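Local atomic coordinates of serine-threonine phosphatase 2C (Toxoplasma gondii, PDB entry 2I44), a protein that binds calcium ions and probably removes phosphate groups from phosphoserine and phosphothreonine residues of other proteins as a PP2C-family phosphatase. Residues A67-N70 with V71-L74; K187-I190 with M191-G195; A281-A284 with R285-R289. One frame throughout, in Å; residues are numbered along the deposited sequence.

Contact 1: residues A67-N70 with V71-L74; sequences ASEN and VKDL
Val-71 N bonds to Ala-67 O at 2.9 Å in a regular helical turn, but one residue on the bond from Lys-72 N to Ser-68 O is weak, and Asp-73 N turns to Asn-70 O, an i to i+3 bond of 2.8 Å that reaches this oxygen from above its carbonyl plane. On one side of helix 66-80 Glu-69 and Lys-72 run side by side and point the same way. Lys-72 CG sits between the backbone N and the carbonyl carbon (chi1 87°), and the extended chain beyond it carries the methylenes past Glu-69 O, with CG 3.3 Å from that oxygen. The ammonium NZ then meets Glu-69 OE1 at 3.3 Å, a weak hydrogen bond within a salt bridge. Glu-69 bends at chi2 (58°) to bring its carboxylate there, and the same OE1 has a second cationic partner in Arg-39. Leu-74 lays CG against Asn-70 O, 3.5 Å away. The amide of Asn-70 turns back along the helix, its ND2 bonding to Phe-66 O, while Val-71 sets CG1 3.4 Å from Ala-67 O and faces Phe-59 and Leu-124. Buried Ser-68 gives its OG to Glu-37 O; its side chain lies about 4 Å from Gly-61, a calcium ligand, so this turn borders the metal site. With Arg-39 and Lys-72 both at OE1, the negative charge of Glu-69 is probably well compensated, which would also temper its repulsion with Asp-73, whose OD2 is 4.7 Å from Glu-69 OE2. Since the Lys-72 bond is the weak one, Arg-39 is probably the firmer partner of Glu-69 and Lys-72 the looser one.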
loop_
_atom_site.group_PDB
_atom_site.type_symbol
_atom_site.label_atom_id
_atom_site.label_comp_id
_atom_site.label_asym_id
_atom_site.label_seq_id
_atom_site.Cartn_x
_atom_site.Cartn_y
_atom_site.Cartn_z
ATOM N N ALA A 67 -11.684 4.504 6.462
ATOM C CA ALA A 67 -10.744 3.390 6.506
ATOM C C ALA A 67 -9.286 3.811 6.349
ATOM O O ALA A 67 -8.434 3.382 7.132
ATOM C CB ALA A 67 -11.109 2.344 5.454
ATOM N N SER A 68 -8.983 4.639 5.349
ATOM C CA SER A 68 -7.597 5.070 5.146
ATOM C C SER A 68 -7.110 5.988 6.276
ATOM O O SER A 68 -5.968 5.884 6.724
ATOM C CB SER A 68 -7.439 5.774 3.791
ATOM O OG SER A 68 -8.265 6.926 3.696
ATOM N N GLU A 69 -7.980 6.877 6.746
ATOM C CA GLU A 69 -7.610 7.804 7.813
ATOM C C GLU A 69 -7.203 7.089 9.102
ATOM O O GLU A 69 -6.263 7.504 9.788
ATOM C CB GLU A 69 -8.770 8.764 8.090
ATOM C CG GLU A 69 -8.617 9.636 9.333
ATOM C CD GLU A 69 -7.374 10.517 9.328
ATOM O OE1 GLU A 69 -6.719 10.668 8.270
ATOM O OE2 GLU A 69 -7.059 11.076 10.400
ATOM N N ASN A 70 -7.911 6.011 9.421
ATOM C CA ASN A 70 -7.627 5.249 10.626
ATOM C C ASN A 70 -6.568 4.160 10.475
ATOM O O ASN A 70 -5.627 4.093 11.275
ATOM C CB ASN A 70 -8.923 4.641 11.161
ATOM C CG ASN A 70 -9.810 5.676 11.821
ATOM O OD1 ASN A 70 -9.584 6.052 12.968
ATOM N ND2 ASN A 70 -10.811 6.161 11.090
ATOM N N VAL A 71 -6.708 3.313 9.459
ATOM C CA VAL A 71 -5.750 2.228 9.273
ATOM C C VAL A 71 -4.312 2.726 9.275
ATOM O O VAL A 71 -3.405 2.004 9.687
ATOM C CB VAL A 71 -6.026 1.434 7.959
ATOM C CG1 VAL A 71 -5.286 2.057 6.788
ATOM C CG2 VAL A 71 -5.637 -0.029 8.144
ATOM N N LYS A 72 -4.103 3.966 8.842
ATOM C CA LYS A 72 -2.758 4.528 8.784
ATOM C C LYS A 72 -2.093 4.632 10.154
ATOM O O LYS A 72 -0.870 4.611 10.252
ATOM C CB LYS A 72 -2.777 5.919 8.148
ATOM C CG LYS A 72 -3.045 7.020 9.147
ATOM C CD LYS A 72 -3.090 8.376 8.506
ATOM C CE LYS A 72 -3.356 9.438 9.561
ATOM N NZ LYS A 72 -3.514 10.776 8.951
ATOM N N ASP A 73 -2.897 4.764 11.204
ATOM C CA ASP A 73 -2.370 4.883 12.559
ATOM C C ASP A 73 -2.374 3.534 13.271
ATOM O O ASP A 73 -1.922 3.424 14.409
ATOM C CB ASP A 73 -3.198 5.888 13.381
ATOM C CG ASP A 73 -3.330 7.252 12.703
ATOM O OD1 ASP A 73 -2.301 7.857 12.331
ATOM O OD2 ASP A 73 -4.474 7.726 12.554
ATOM N N LEU A 74 -2.882 2.506 12.602
ATOM C CA LEU A 74 -2.937 1.180 13.202
ATOM C C LEU A 74 -1.826 0.230 12.772
ATOM O O LEU A 74 -1.458 -0.677 13.520
ATOM C CB LEU A 74 -4.285 0.523 12.892
ATOM C CG LEU A 74 -5.558 1.248 13.340
ATOM C CD1 LEU A 74 -6.784 0.435 12.907
ATOM C CD2 LEU A 74 -5.548 1.437 14.854
#

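Contact 2: residues K187-I190 with M191-G195; sequences KLRI and MRNGG
Arg-189 O takes two bonds from Asn-193, one from its backbone N at 3.1 Å and one from its side-chain ND2 at 2.9 Å, the two donors arriving from opposite faces of the carbonyl plane. The oxygen lies close to the plane of the Asn-193 amide, and with CG anti to the carbonyl carbon (chi1 -75°) the amide folds back over the last turn. Packing is tight here: ND2 also comes 3.6 Å from Arg-189 CG, and Ile-190 CG2 presses on Gly-195 C at 3.5 Å. Ile-190 is buried against Pro-181 and Val-197, while the guanidinium of Arg-189 turns off to Gly-242 O and Glu-186. The other flank is looser and largely solvent-facing. Lys-187 and selenomethionine Met-191 run alongside each other, Lys-187 CE 4.1 Å from Met-191 CE. The lysine NZ goes on to Tyr-199 OH, and Leu-188 CD2 lies obliquely off the Arg-192 guanidinium, 4.0 Å from Arg-192 NE. Gly-194, with positive phi (79°), turns the chain so that Gly-195 N bonds to Ile-190 O at 2.7 Å, and Gly-194 N bonds weakly to Met-191 O: a Schellman motif closing helix 184-192.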
loop_
_atom_site.group_PDB
_atom_site.type_symbol
_atom_site.label_atom_id
_atom_site.label_comp_id
_atom_site.label_asym_id
_atom_site.label_seq_id
_atom_site.Cartn_x
_atom_site.Cartn_y
_atom_site.Cartn_z
ATOM N N LYS A 187 -12.214 -14.474 -7.841
ATOM C CA LYS A 187 -13.596 -14.663 -8.238
ATOM C C LYS A 187 -14.158 -15.909 -7.555
ATOM O O LYS A 187 -15.289 -15.914 -7.064
ATOM C CB LYS A 187 -13.662 -14.813 -9.758
ATOM C CG LYS A 187 -15.056 -14.837 -10.344
ATOM C CD LYS A 187 -14.970 -14.798 -11.865
ATOM C CE LYS A 187 -16.342 -14.800 -12.507
ATOM N NZ LYS A 187 -16.240 -14.652 -13.981
ATOM N N LEU A 188 -13.361 -16.968 -7.532
ATOM C CA LEU A 188 -13.789 -18.207 -6.901
ATOM C C LEU A 188 -14.112 -17.989 -5.434
ATOM O O LEU A 188 -15.127 -18.474 -4.936
ATOM C CB LEU A 188 -12.707 -19.273 -7.037
ATOM C CG LEU A 188 -13.043 -20.314 -8.100
ATOM C CD1 LEU A 188 -11.823 -21.175 -8.386
ATOM C CD2 LEU A 188 -14.216 -21.160 -7.606
ATOM N N ARG A 189 -13.256 -17.250 -4.738
ATOM C CA ARG A 189 -13.487 -17.005 -3.319
ATOM C C ARG A 189 -14.758 -16.186 -3.078
ATOM O O ARG A 189 -15.532 -16.463 -2.147
ATOM C CB ARG A 189 -12.279 -16.295 -2.685
ATOM C CG ARG A 189 -12.416 -16.103 -1.182
ATOM C CD ARG A 189 -11.276 -15.292 -0.581
ATOM N NE ARG A 189 -11.281 -13.908 -1.046
ATOM C CZ ARG A 189 -10.388 -13.390 -1.887
ATOM N NH1 ARG A 189 -9.403 -14.134 -2.363
ATOM N NH2 ARG A 189 -10.483 -12.124 -2.260
ATOM N N ILE A 190 -14.976 -15.181 -3.922
ATOM C CA ILE A 190 -16.144 -14.322 -3.777
ATOM C C ILE A 190 -17.461 -15.090 -3.924
ATOM O O ILE A 190 -18.403 -14.883 -3.146
ATOM C CB ILE A 190 -16.104 -13.173 -4.800
ATOM C CG1 ILE A 190 -14.911 -12.261 -4.489
ATOM C CG2 ILE A 190 -17.416 -12.393 -4.766
ATOM C CD1 ILE A 190 -14.523 -11.355 -5.634
HETATM N N MSE A 191 -17.520 -15.981 -4.909
HETATM C CA MSE A 191 -18.724 -16.761 -5.155
HETATM C C MSE A 191 -18.940 -17.836 -4.097
HETATM O O MSE A 191 -20.081 -18.188 -3.796
HETATM C CB MSE A 191 -18.672 -17.386 -6.553
HETATM C CG MSE A 191 -18.656 -16.359 -7.684
HETATM SE SE MSE A 191 -18.394 -17.166 -9.423
HETATM C CE MSE A 191 -19.691 -16.150 -10.473
ATOM N N ARG A 192 -17.856 -18.362 -3.538
ATOM C CA ARG A 192 -17.981 -19.377 -2.496
ATOM C C ARG A 192 -18.545 -18.737 -1.238
ATOM O O ARG A 192 -19.243 -19.383 -0.463
ATOM C CB ARG A 192 -16.626 -20.004 -2.160
ATOM C CG ARG A 192 -16.147 -21.063 -3.131
ATOM C CD ARG A 192 -14.763 -21.550 -2.735
ATOM N NE ARG A 192 -14.125 -22.305 -3.810
ATOM C CZ ARG A 192 -12.843 -22.667 -3.810
ATOM N NH1 ARG A 192 -12.056 -22.347 -2.791
ATOM N NH2 ARG A 192 -12.337 -23.342 -4.834
ATOM N N ASN A 193 -18.241 -17.460 -1.041
ATOM C CA ASN A 193 -18.714 -16.760 0.138
ATOM C C ASN A 193 -20.021 -16.003 -0.085
ATOM O O ASN A 193 -20.379 -15.115 0.683
ATOM C CB ASN A 193 -17.610 -15.843 0.655
ATOM C CG ASN A 193 -16.512 -16.615 1.371
ATOM O OD1 ASN A 193 -16.670 -17.004 2.530
ATOM N ND2 ASN A 193 -15.408 -16.867 0.678
ATOM N N GLY A 194 -20.731 -16.366 -1.145
ATOM C CA GLY A 194 -22.013 -15.744 -1.422
ATOM C C GLY A 194 -22.003 -14.375 -2.070
ATOM O O GLY A 194 -23.046 -13.746 -2.178
ATOM N N GLY A 195 -20.839 -13.892 -2.488
ATOM C CA GLY A 195 -20.809 -12.597 -3.145
ATOM C C GLY A 195 -20.844 -12.872 -4.631
ATOM O O GLY A 195 -21.027 -14.017 -5.045
#

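Contact 3: residues A281-A284 with R285-R289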
loop_
_atom_site.group_PDB
_atom_site.type_symbol
_atom_site.label_atom_id
_atom_site.label_comp_id
_atom_site.label_asym_id
_atom_site.label_seq_id
_atom_site.Cartn_x
_atom_site.Cartn_y
_atom_site.Cartn_z
ATOM N N ALA A 281 11.189 10.089 -11.289
ATOM C CA ALA A 281 11.717 10.188 -9.935
ATOM C C ALA A 281 13.248 10.262 -9.939
ATOM O O ALA A 281 13.832 11.049 -9.205
ATOM C CB ALA A 281 11.254 8.992 -9.105
HETATM N N MSE A 282 13.888 9.435 -10.761
HETATM C CA MSE A 282 15.348 9.417 -10.848
HETATM C C MSE A 282 15.882 10.747 -11.364
HETATM O O MSE A 282 16.890 11.263 -10.878
HETATM C CB MSE A 282 15.816 8.293 -11.774
HETATM C CG MSE A 282 15.723 6.901 -11.175
HETATM SE SE MSE A 282 16.800 6.726 -9.588
HETATM C CE MSE A 282 18.359 5.848 -10.371
ATOM N N GLN A 283 15.199 11.305 -12.356
ATOM C CA GLN A 283 15.622 12.576 -12.915
ATOM C C GLN A 283 15.436 13.710 -11.921
ATOM O O GLN A 283 16.319 14.551 -11.772
ATOM C CB GLN A 283 14.859 12.895 -14.201
ATOM C CG GLN A 283 15.087 14.330 -14.671
ATOM C CD GLN A 283 14.932 14.499 -16.168
ATOM O OE1 GLN A 283 15.623 13.841 -16.950
ATOM N NE2 GLN A 283 14.032 15.392 -16.577
ATOM N N ALA A 284 14.293 13.733 -11.241
ATOM C CA ALA A 284 14.023 14.784 -10.271
ATOM C C ALA A 284 15.151 14.856 -9.250
ATOM O O ALA A 284 15.687 15.931 -8.967
ATOM C CB ALA A 284 12.698 14.526 -9.569
ATOM N N ARG A 285 15.516 13.703 -8.704
ATOM C CA ARG A 285 16.575 13.648 -7.713
ATOM C C ARG A 285 17.864 14.206 -8.310
ATOM O O ARG A 285 18.514 15.078 -7.728
ATOM C CB ARG A 285 16.800 12.207 -7.276
ATOM C CG ARG A 285 17.649 12.084 -6.034
ATOM C CD ARG A 285 18.140 10.668 -5.852
ATOM N NE ARG A 285 18.787 10.500 -4.559
ATOM C CZ ARG A 285 19.522 9.445 -4.232
ATOM N NH1 ARG A 285 19.706 8.466 -5.110
ATOM N NH2 ARG A 285 20.076 9.370 -3.027
ATOM N N GLN A 286 18.214 13.684 -9.481
ATOM C CA GLN A 286 19.407 14.082 -10.219
ATOM C C GLN A 286 19.518 15.597 -10.376
ATOM O O GLN A 286 20.617 16.150 -10.393
ATOM C CB GLN A 286 19.380 13.417 -11.601
ATOM C CG GLN A 286 20.449 13.881 -12.579
ATOM C CD GLN A 286 21.850 13.641 -12.069
ATOM O OE1 GLN A 286 22.130 12.609 -11.453
ATOM N NE2 GLN A 286 22.746 14.587 -12.332
ATOM N N GLU A 287 18.374 16.263 -10.488
ATOM C CA GLU A 287 18.339 17.708 -10.657
ATOM C C GLU A 287 17.972 18.448 -9.380
ATOM O O GLU A 287 17.665 19.639 -9.412
ATOM C CB GLU A 287 17.344 18.065 -11.754
ATOM C CG GLU A 287 17.710 17.473 -13.103
ATOM C CD GLU A 287 16.578 17.577 -14.101
ATOM O OE1 GLU A 287 15.577 18.260 -13.791
ATOM O OE2 GLU A 287 16.690 16.982 -15.193
ATOM N N GLY A 288 17.994 17.740 -8.256
ATOM C CA GLY A 288 17.666 18.366 -6.989
ATOM C C GLY A 288 16.212 18.746 -6.785
ATOM O O GLY A 288 15.919 19.598 -5.952
ATOM N N ARG A 289 15.299 18.135 -7.533
ATOM C CA ARG A 289 13.872 18.434 -7.380
ATOM C C ARG A 289 13.169 17.396 -6.505
ATOM O O ARG A 289 13.680 16.303 -6.302
ATOM C CB ARG A 289 13.190 18.515 -8.755
ATOM C CG ARG A 289 13.577 19.764 -9.539
ATOM C CD ARG A 289 12.905 19.865 -10.903
ATOM N NE ARG A 289 13.393 18.864 -11.849
ATOM C CZ ARG A 289 12.740 17.749 -12.163
ATOM N NH1 ARG A 289 11.563 17.483 -11.609
ATOM N NH2 ARG A 289 13.260 16.899 -13.039
#
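Arg-285 opens the second segment with a nearly straight bond from its N to Ala-281 O, 3.2 Å long, and its extended side chain leads away from the helix to a salt bridge with Asp-23. Gln-286 N continues the helical pattern onto Met-282 O, and Gln-286 CB rests 3.3 Å from Gln-283 O. At Glu-287 the backbone leaves helical angles: its N still bonds to Gln-283 O at 3.0 Å and makes a second, weak bond to Ala-284 O. Its carboxylate slants across the Gln-283 side chain, OE2 standing 3.1 Å from Gln-283 CG, with the amide and carboxylate planes 29° apart. Gly-288 has positive phi (70°) and is the C-prime residue of a Schellman motif, its N bonding to Arg-285 O. Arg-289 N then completes the motif on Ala-284 O at 2.7 Å. The side chain of Arg-289 doubles back with a bend at chi3 (-69°), laying one guanidinium face on Ala-284 CA, offset toward the rim, with Gln-283 CG at its edge. NE and NH2 both grip Glu-287 OE1, at 3.0 and 2.8 Å, from the same face of the carboxylate, a side-on salt bridge that should hold the guanidinium flat over the helix end. Beyond this helix end, helix 274-286 is packed inward: Ala-281 and Met-282, a selenomethionine, touch strand 258-264, Met-282 and Arg-285 lie on Phe-319 of strand 313-320, and Ala-284 and Arg-289 both meet Ala-294 of helix 291-305.

In the fold
Each contact is local: contact 1 lies within helix 66-80, contacts 2 and 3 at the C-terminal ends of helices 184-192 and 274-286. Contact 1 is partly buried and the most central, its centre about 12 Å from the centre of the chain and beside the calcium site; Ser-68 and Glu-69 also bond to residues of other parts of the fold. Contacts 2 and 3 lie on opposite sides of the chain's centre, their own centres about 45 Å apart. Both are Schellman helix ends, but contact 2, at the surface, adds an asparagine amide to a backbone oxygen, whereas contact 3 covers its end with an arginine-glutamate salt bridge and is partly buried against a sheet and a helix.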